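Local coordinates for ascorbate-specific PTS system EIIA component (Streptococcus pyogenes serotype M1, PDB 2OQT), which probably serves as the IIA component of a phosphoenolpyruvate-dependent sugar phosphotransferase system, passing on phosphoryl groups during ascorbate uptake, at residues L18-T22 / W23-V27; S42-Y45 / D46-A50; S138-E141 / V142-V146. One frame throughout, in Å; residues are numbered along the deposited sequence.

Contact 1: L18-T22 / W23-V27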
loop_
_atom_site.group_PDB
_atom_site.type_symbol
_atom_site.label_atom_id
_atom_site.label_comp_id
_atom_site.label_asym_id
_atom_site.label_seq_id
_atom_site.Cartn_x
_atom_site.Cartn_y
_atom_site.Cartn_z
ATOM N N LEU A 18 2.593 3.452 -12.346
ATOM C CA LEU A 18 3.802 2.677 -12.587
ATOM C C LEU A 18 3.422 1.397 -13.345
ATOM O O LEU A 18 2.244 1.133 -13.550
ATOM C CB LEU A 18 4.526 2.369 -11.274
ATOM C CG LEU A 18 4.780 3.471 -10.259
ATOM C CD1 LEU A 18 5.147 2.791 -8.956
ATOM C CD2 LEU A 18 5.869 4.435 -10.679
ATOM N N SER A 19 4.408 0.608 -13.758
ATOM C CA SER A 19 4.146 -0.593 -14.559
ATOM C C SER A 19 4.873 -1.805 -13.979
ATOM O O SER A 19 6.073 -1.734 -13.690
ATOM C CB SER A 19 4.583 -0.399 -16.041
ATOM O OG SER A 19 4.607 0.964 -16.480
ATOM N N ALA A 20 4.174 -2.923 -13.821
ATOM C CA ALA A 20 4.837 -4.123 -13.325
ATOM C C ALA A 20 4.296 -5.355 -14.040
ATOM O O ALA A 20 3.150 -5.355 -14.449
ATOM C CB ALA A 20 4.662 -4.229 -11.792
ATOM N N ASP A 21 5.122 -6.395 -14.203
ATOM C CA ASP A 21 4.735 -7.599 -14.976
ATOM C C ASP A 21 4.390 -8.765 -14.075
ATOM O O ASP A 21 3.604 -9.662 -14.445
ATOM C CB ASP A 21 5.878 -8.053 -15.899
ATOM C CG ASP A 21 6.023 -7.182 -17.140
ATOM O OD1 ASP A 21 7.174 -7.075 -17.635
ATOM O OD2 ASP A 21 4.998 -6.610 -17.613
ATOM N N THR A 22 5.016 -8.773 -12.902
ATOM C CA THR A 22 4.778 -9.809 -11.921
ATOM C C THR A 22 4.270 -9.120 -10.653
ATOM O O THR A 22 4.353 -7.892 -10.532
ATOM C CB THR A 22 6.063 -10.668 -11.700
ATOM O OG1 THR A 22 7.092 -9.889 -11.086
ATOM C CG2 THR A 22 6.595 -11.188 -13.039
ATOM N N TRP A 23 3.710 -9.892 -9.723
ATOM C CA TRP A 23 3.296 -9.329 -8.450
ATOM C C TRP A 23 4.533 -9.046 -7.551
ATOM O O TRP A 23 4.520 -8.136 -6.699
ATOM C CB TRP A 23 2.278 -10.240 -7.783
ATOM C CG TRP A 23 2.855 -11.540 -7.451
ATOM C CD1 TRP A 23 2.740 -12.705 -8.159
ATOM C CD2 TRP A 23 3.641 -11.835 -6.300
ATOM N NE1 TRP A 23 3.395 -13.712 -7.507
ATOM C CE2 TRP A 23 3.973 -13.207 -6.369
ATOM C CE3 TRP A 23 4.087 -11.066 -5.191
ATOM C CZ2 TRP A 23 4.741 -13.851 -5.380
ATOM C CZ3 TRP A 23 4.862 -11.702 -4.205
ATOM C CH2 TRP A 23 5.186 -13.092 -4.323
ATOM N N GLN A 24 5.593 -9.817 -7.771
ATOM C CA GLN A 24 6.902 -9.452 -7.219
ATOM C C GLN A 24 7.414 -8.049 -7.670
ATOM O O GLN A 24 7.869 -7.297 -6.832
ATOM C CB GLN A 24 7.928 -10.540 -7.507
ATOM C CG GLN A 24 7.637 -11.870 -6.824
ATOM C CD GLN A 24 7.054 -12.931 -7.761
ATOM O OE1 GLN A 24 7.267 -14.131 -7.542
ATOM N NE2 GLN A 24 6.334 -12.508 -8.796
ATOM N N GLU A 25 7.323 -7.716 -8.974
ATOM C CA GLU A 25 7.656 -6.362 -9.515
ATOM C C GLU A 25 6.852 -5.287 -8.809
ATOM O O GLU A 25 7.368 -4.236 -8.449
ATOM C CB GLU A 25 7.341 -6.253 -11.027
ATOM C CG GLU A 25 8.525 -6.191 -12.022
ATOM C CD GLU A 25 8.872 -7.554 -12.726
ATOM O OE1 GLU A 25 8.588 -7.699 -13.952
ATOM O OE2 GLU A 25 9.448 -8.468 -12.065
ATOM N N ALA A 26 5.574 -5.576 -8.592
ATOM C CA ALA A 26 4.620 -4.586 -8.060
ATOM C C ALA A 26 4.847 -4.317 -6.577
ATOM O O ALA A 26 4.708 -3.196 -6.078
ATOM C CB ALA A 26 3.226 -5.051 -8.289
ATOM N N VAL A 27 5.215 -5.373 -5.876
ATOM C CA VAL A 27 5.551 -5.254 -4.482
ATOM C C VAL A 27 6.842 -4.440 -4.336
ATOM O O VAL A 27 6.895 -3.541 -3.512
ATOM C CB VAL A 27 5.577 -6.651 -3.831
ATOM C CG1 VAL A 27 6.342 -6.666 -2.547
ATOM C CG2 VAL A 27 4.180 -7.071 -3.599
#

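Contact 2: S42-Y45 / D46-A50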
loop_
_atom_site.group_PDB
_atom_site.type_symbol
_atom_site.label_atom_id
_atom_site.label_comp_id
_atom_site.label_asym_id
_atom_site.label_seq_id
_atom_site.Cartn_x
_atom_site.Cartn_y
_atom_site.Cartn_z
ATOM N N SER A 42 15.532 -2.398 2.358
ATOM C CA SER A 42 15.222 -3.461 1.424
ATOM C C SER A 42 14.814 -4.737 2.171
ATOM O O SER A 42 13.972 -5.491 1.716
ATOM C CB SER A 42 16.427 -3.749 0.518
ATOM O OG SER A 42 17.515 -4.237 1.303
ATOM N N ALA A 43 15.409 -5.003 3.316
ATOM C CA ALA A 43 15.120 -6.259 3.979
ATOM C C ALA A 43 13.594 -6.382 4.243
ATOM O O ALA A 43 13.093 -7.484 4.528
ATOM C CB ALA A 43 15.904 -6.368 5.255
ATOM N N TYR A 44 12.883 -5.251 4.161
ATOM C CA TYR A 44 11.425 -5.220 4.279
ATOM C C TYR A 44 10.781 -5.752 3.024
ATOM O O TYR A 44 9.908 -6.562 3.106
ATOM C CB TYR A 44 10.871 -3.821 4.646
ATOM C CG TYR A 44 9.429 -3.874 5.126
ATOM C CD1 TYR A 44 9.031 -4.794 6.115
ATOM C CD2 TYR A 44 8.434 -3.044 4.565
ATOM C CE1 TYR A 44 7.691 -4.854 6.550
ATOM C CE2 TYR A 44 7.079 -3.124 4.996
ATOM C CZ TYR A 44 6.730 -4.012 5.981
ATOM O OH TYR A 44 5.431 -4.097 6.416
ATOM N N TYR A 45 11.203 -5.311 1.855
ATOM C CA TYR A 45 10.752 -5.956 0.636
ATOM C C TYR A 45 10.961 -7.505 0.750
ATOM O O TYR A 45 10.015 -8.260 0.741
ATOM C CB TYR A 45 11.462 -5.318 -0.564
ATOM C CG TYR A 45 11.487 -6.174 -1.820
ATOM C CD1 TYR A 45 10.336 -6.355 -2.602
ATOM C CD2 TYR A 45 12.651 -6.825 -2.207
ATOM C CE1 TYR A 45 10.347 -7.168 -3.774
ATOM C CE2 TYR A 45 12.670 -7.651 -3.367
ATOM C CZ TYR A 45 11.517 -7.809 -4.142
ATOM O OH TYR A 45 11.569 -8.610 -5.270
ATOM N N ASP A 46 12.186 -7.966 0.930
ATOM C CA ASP A 46 12.453 -9.371 1.208
ATOM C C ASP A 46 11.475 -10.038 2.167
ATOM O O ASP A 46 10.980 -11.139 1.909
ATOM C CB ASP A 46 13.890 -9.518 1.711
ATOM C CG ASP A 46 14.883 -8.984 0.712
ATOM O OD1 ASP A 46 15.940 -8.428 1.079
ATOM O OD2 ASP A 46 14.562 -9.071 -0.467
ATOM N N ALA A 47 11.177 -9.368 3.270
ATOM C CA ALA A 47 10.291 -9.957 4.228
ATOM C C ALA A 47 8.860 -10.038 3.640
ATOM O O ALA A 47 8.089 -10.926 3.945
ATOM C CB ALA A 47 10.370 -9.204 5.555
ATOM N N ILE A 48 8.504 -9.178 2.709
ATOM C CA ILE A 48 7.156 -9.309 2.155
ATOM C C ILE A 48 7.077 -10.532 1.220
ATOM O O ILE A 48 6.107 -11.303 1.245
ATOM C CB ILE A 48 6.677 -7.970 1.573
ATOM C CG1 ILE A 48 6.517 -6.970 2.756
ATOM C CG2 ILE A 48 5.386 -8.138 0.791
ATOM C CD1 ILE A 48 6.053 -5.538 2.442
ATOM N N ILE A 49 8.132 -10.708 0.416
ATOM C CA ILE A 49 8.204 -11.764 -0.571
ATOM C C ILE A 49 8.182 -13.101 0.148
ATOM O O ILE A 49 7.478 -14.011 -0.275
ATOM C CB ILE A 49 9.479 -11.675 -1.430
ATOM C CG1 ILE A 49 9.527 -10.323 -2.195
ATOM C CG2 ILE A 49 9.545 -12.899 -2.402
ATOM C CD1 ILE A 49 8.402 -10.101 -3.239
ATOM N N ALA A 50 8.964 -13.192 1.215
ATOM C CA ALA A 50 9.069 -14.359 2.039
ATOM C C ALA A 50 7.720 -14.677 2.712
ATOM O O ALA A 50 7.300 -15.816 2.756
ATOM C CB ALA A 50 10.195 -14.142 3.103
#

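Contact 3: S138-E141 / V142-V146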
loop_
_atom_site.group_PDB
_atom_site.type_symbol
_atom_site.label_atom_id
_atom_site.label_comp_id
_atom_site.label_asym_id
_atom_site.label_seq_id
_atom_site.Cartn_x
_atom_site.Cartn_y
_atom_site.Cartn_z
ATOM N N SER A 138 -2.168 13.274 -10.011
ATOM C CA SER A 138 -1.186 13.867 -9.078
ATOM C C SER A 138 -1.456 13.507 -7.587
ATOM O O SER A 138 -2.615 13.400 -7.168
ATOM C CB SER A 138 -1.144 15.392 -9.242
ATOM O OG SER A 138 -2.127 16.033 -8.445
ATOM N N PRO A 139 -0.385 13.374 -6.766
ATOM C CA PRO A 139 -0.573 13.017 -5.360
ATOM C C PRO A 139 -1.600 13.896 -4.663
ATOM O O PRO A 139 -2.312 13.408 -3.779
ATOM C CB PRO A 139 0.802 13.238 -4.751
ATOM C CG PRO A 139 1.725 13.150 -5.860
ATOM C CD PRO A 139 1.037 13.559 -7.096
ATOM N N LYS A 140 -1.678 15.171 -5.071
ATOM C CA LYS A 140 -2.706 16.116 -4.584
ATOM C C LYS A 140 -4.103 15.473 -4.555
ATOM O O LYS A 140 -4.749 15.439 -3.502
ATOM C CB LYS A 140 -2.718 17.419 -5.395
ATOM C CG LYS A 140 -3.874 18.382 -4.992
ATOM C CD LYS A 140 -4.000 19.666 -5.866
ATOM C CE LYS A 140 -4.011 19.347 -7.392
ATOM N NZ LYS A 140 -3.503 20.478 -8.252
ATOM N N GLU A 141 -4.562 14.933 -5.682
ATOM C CA GLU A 141 -5.902 14.331 -5.682
ATOM C C GLU A 141 -6.005 12.988 -5.006
ATOM O O GLU A 141 -7.070 12.639 -4.510
ATOM C CB GLU A 141 -6.578 14.316 -7.059
ATOM C CG GLU A 141 -5.698 14.120 -8.242
ATOM C CD GLU A 141 -6.209 14.928 -9.423
ATOM O OE1 GLU A 141 -6.473 14.353 -10.515
ATOM O OE2 GLU A 141 -6.356 16.156 -9.227
ATOM N N VAL A 142 -4.909 12.239 -4.964
ATOM C CA VAL A 142 -4.881 11.060 -4.111
ATOM C C VAL A 142 -5.133 11.508 -2.670
ATOM O O VAL A 142 -6.043 11.013 -2.015
ATOM C CB VAL A 142 -3.583 10.245 -4.234
ATOM C CG1 VAL A 142 -3.551 9.135 -3.205
ATOM C CG2 VAL A 142 -3.445 9.648 -5.638
ATOM N N LEU A 143 -4.369 12.488 -2.203
ATOM C CA LEU A 143 -4.560 13.011 -0.854
ATOM C C LEU A 143 -5.980 13.577 -0.653
ATOM O O LEU A 143 -6.528 13.536 0.447
ATOM C CB LEU A 143 -3.496 14.067 -0.516
ATOM C CG LEU A 143 -2.070 13.758 0.016
ATOM C CD1 LEU A 143 -1.955 12.518 0.945
ATOM C CD2 LEU A 143 -1.048 13.667 -1.087
ATOM N N GLU A 144 -6.582 14.100 -1.717
ATOM C CA GLU A 144 -7.930 14.646 -1.600
ATOM C C GLU A 144 -8.958 13.538 -1.439
ATOM O O GLU A 144 -9.921 13.681 -0.675
ATOM C CB GLU A 144 -8.254 15.615 -2.735
ATOM C CG GLU A 144 -7.931 17.082 -2.358
ATOM C CD GLU A 144 -7.390 17.904 -3.532
ATOM O OE1 GLU A 144 -7.364 17.368 -4.664
ATOM O OE2 GLU A 144 -6.993 19.082 -3.331
HETATM N N MSE A 145 -8.724 12.428 -2.133
HETATM C CA MSE A 145 -9.505 11.222 -1.906
HETATM C C MSE A 145 -9.360 10.725 -0.486
HETATM O O MSE A 145 -10.358 10.333 0.107
HETATM C CB MSE A 145 -9.118 10.127 -2.875
HETATM C CG MSE A 145 -9.420 10.480 -4.286
HETATM SE SE MSE A 145 -9.375 8.914 -5.401
HETATM C CE MSE A 145 -10.649 7.785 -4.399
ATOM N N VAL A 146 -8.140 10.766 0.065
ATOM C CA VAL A 146 -7.891 10.308 1.440
ATOM C C VAL A 146 -8.569 11.175 2.509
ATOM O O VAL A 146 -8.991 10.647 3.540
ATOM C CB VAL A 146 -6.359 10.116 1.760
ATOM C CG1 VAL A 146 -6.144 9.442 3.124
ATOM C CG2 VAL A 146 -5.674 9.295 0.677
#

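Contact 1: L18-T22 / W23-V27
Thr22 and Glu25 meet at the first turn of helix 23-36, where Thr22 holds the N-cap position. Glu25 N gives its hydrogen to Thr22 OG1 over 3.0 Å, at an N-H...O angle of 160°. The same hydroxyl gives a weak bond to Glu25 OE2, 2.9 Å from Thr22 OG1, so main chain and side chain of one glutamate both hold the capping oxygen. With chi1 at 67°, OG1 is tucked between the backbone N and the carbonyl carbon of Thr22, turned back over the open end of the helix. The sequence spacing is that of a capping box, yet its reciprocal bond is not made, Glu25 OE1 staying 3.9 Å from Thr22 N. The sharp bend of the glutamate at chi2 (99°) brings its carboxylate back over the cap. One step further along, Ala26 N closes the turn on Thr22 O at 3.3 Å. Around this polar centre, Ala20 CB sits against the aliphatic base of the glutamate, 3.4 Å from Glu25 CB, and also reaches Ala26 CB. Exposed Asp21 lays CB against Glu25 OE1 (3.4 Å), with OD1 4.0 Å from the same oxygen, a like-charge proximity that may raise the proton affinity of either acid. Gln24 folds back so that its amide carbon covers a face of the Trp23 indole. Outward from the cap, Leu18 is bonded through its backbone to Thr85 and Thr87, Ala26 packs on Leu86 of strand 80-86, Trp23 meets Phe92, and Val27 touches Tyr45 and Ile48 of helix 42-55.

Contact 2: S42-Y45 / D46-A50
Tyr44 with Ile48 and Tyr45 with Ile49 form two i to i+4 CH-pi pairs, one residue apart in sequence, on helix 42-55 of this EIIA type 2 domain. In each pair the isoleucine comes over one ring face, displaced toward the rim, and not against an edge. For Tyr44 the touching group is the terminal methyl: Ile48 CD1 stands 4.0 Å from the ring centroid and approaches CE2 most closely. Ile48 reaches it with an extended chain, chi2 180°, its CG1 running past Tyr44 O. Tyr45 is met by a methylene instead, Ile49 CG1 lying 3.6 Å above the ring plane. A bend at chi2 (-64°) in Ile49 curls CD1 back so that it too touches the ring, 3.6 Å from Tyr45 CE1. Asp46 crosses the same tyrosine from another direction, with OD2 3.4 Å from Tyr45 CD2 and the carboxylate plane steeply tilted to the ring.

The two rings leave the helix in different directions. Tyr44 is buried, and its hydroxyl bonds to Leu104 O and Ala70 N, which anchors the far end of the ring while Ile48 covers a face. Tyr45 lies nearer the surface and, with Ile48, packs on Val27 of helix 23-36. Ordinary helical bonds run beneath the side chains, and Tyr45 O takes two donors: Ile49 N approaches nearly in line with the C=O bond, at 3.1 Å from Tyr45 O, whereas Ile48 N stands well above the carbonyl plane, only 2.6 Å from Tyr45 O.

Contact 3: S138-E141 / V142-V146
Pro139 O receives the hydrogen of Leu143 N at 2.7 Å, the shortest polar bond of this first stretch of helix 139-149 and almost straight, with an N-H...O angle of 175°. Leu143 also brings a side-chain methyl to the same oxygen: its chi2 of -34°, away from a staggered value, swings CD2 to 3.0 Å from Pro139 O, a tight and somewhat strained fit. CD2 meets the proline ring as well, 4.1 Å from Pro139 CB. Proline suits the first turn, where its lack of an N-H costs no helical bond, and Ser138 stands just before it at the N-cap position. The next turn is closed by Glu144 N on Lys140 O and by Met145 N on Glu141 O, while Val142 N to Ser138 O is long and weak. Lys140 and Glu144 run alongside each other in the same direction, Glu144 OE2 touching the methylene Lys140 CG at 3.6 Å. Met145, a selenomethionine, sets its CG 3.2 Å from Glu141 O before leading away to Leu126, Cys136 and helix 129-134. On other sides, Val142 and Leu143 pack on Ile14 of strand 14-18, and Leu143 on Leu8 of helix 4-10. The lysine ammonium makes no salt bridge, Lys140 NZ staying 6.1 Å from Glu144 OE1. Their attraction is probably only weak and long-range, and a like charge, Glu141 OE2, lies 4.8 Å from Glu144 OE1. Glu141 OE1 is committed to Gln137 N, a bond that places negative charge near the N-terminal end of the helix, where it probably interacts favourably with the helix dipole.

How the contacts relate
Contacts 1 and 2 belong to consecutive helices, 23-36 and 42-55, that pack against each other: Val27 CG1 lies 3.8 Å from Ile48 CG2, and Trp23 meets Ile49. Contact 3 stands apart on helix 139-149, its centre about 27 Å from that of contact 2 and on the opposite side of the chain's centre. Both 18-27 and 138-146 are helix starts, yet in the first a threonine side chain does the capping at the surface, while in the second Glu141 reaches back to Gln137 N beside main-chain bonds and a proline. Segment 42-50, partly buried like contact 3, owes its side-chain chemistry to aromatic faces and aliphatic groups, with carboxylates more prominent in the other two.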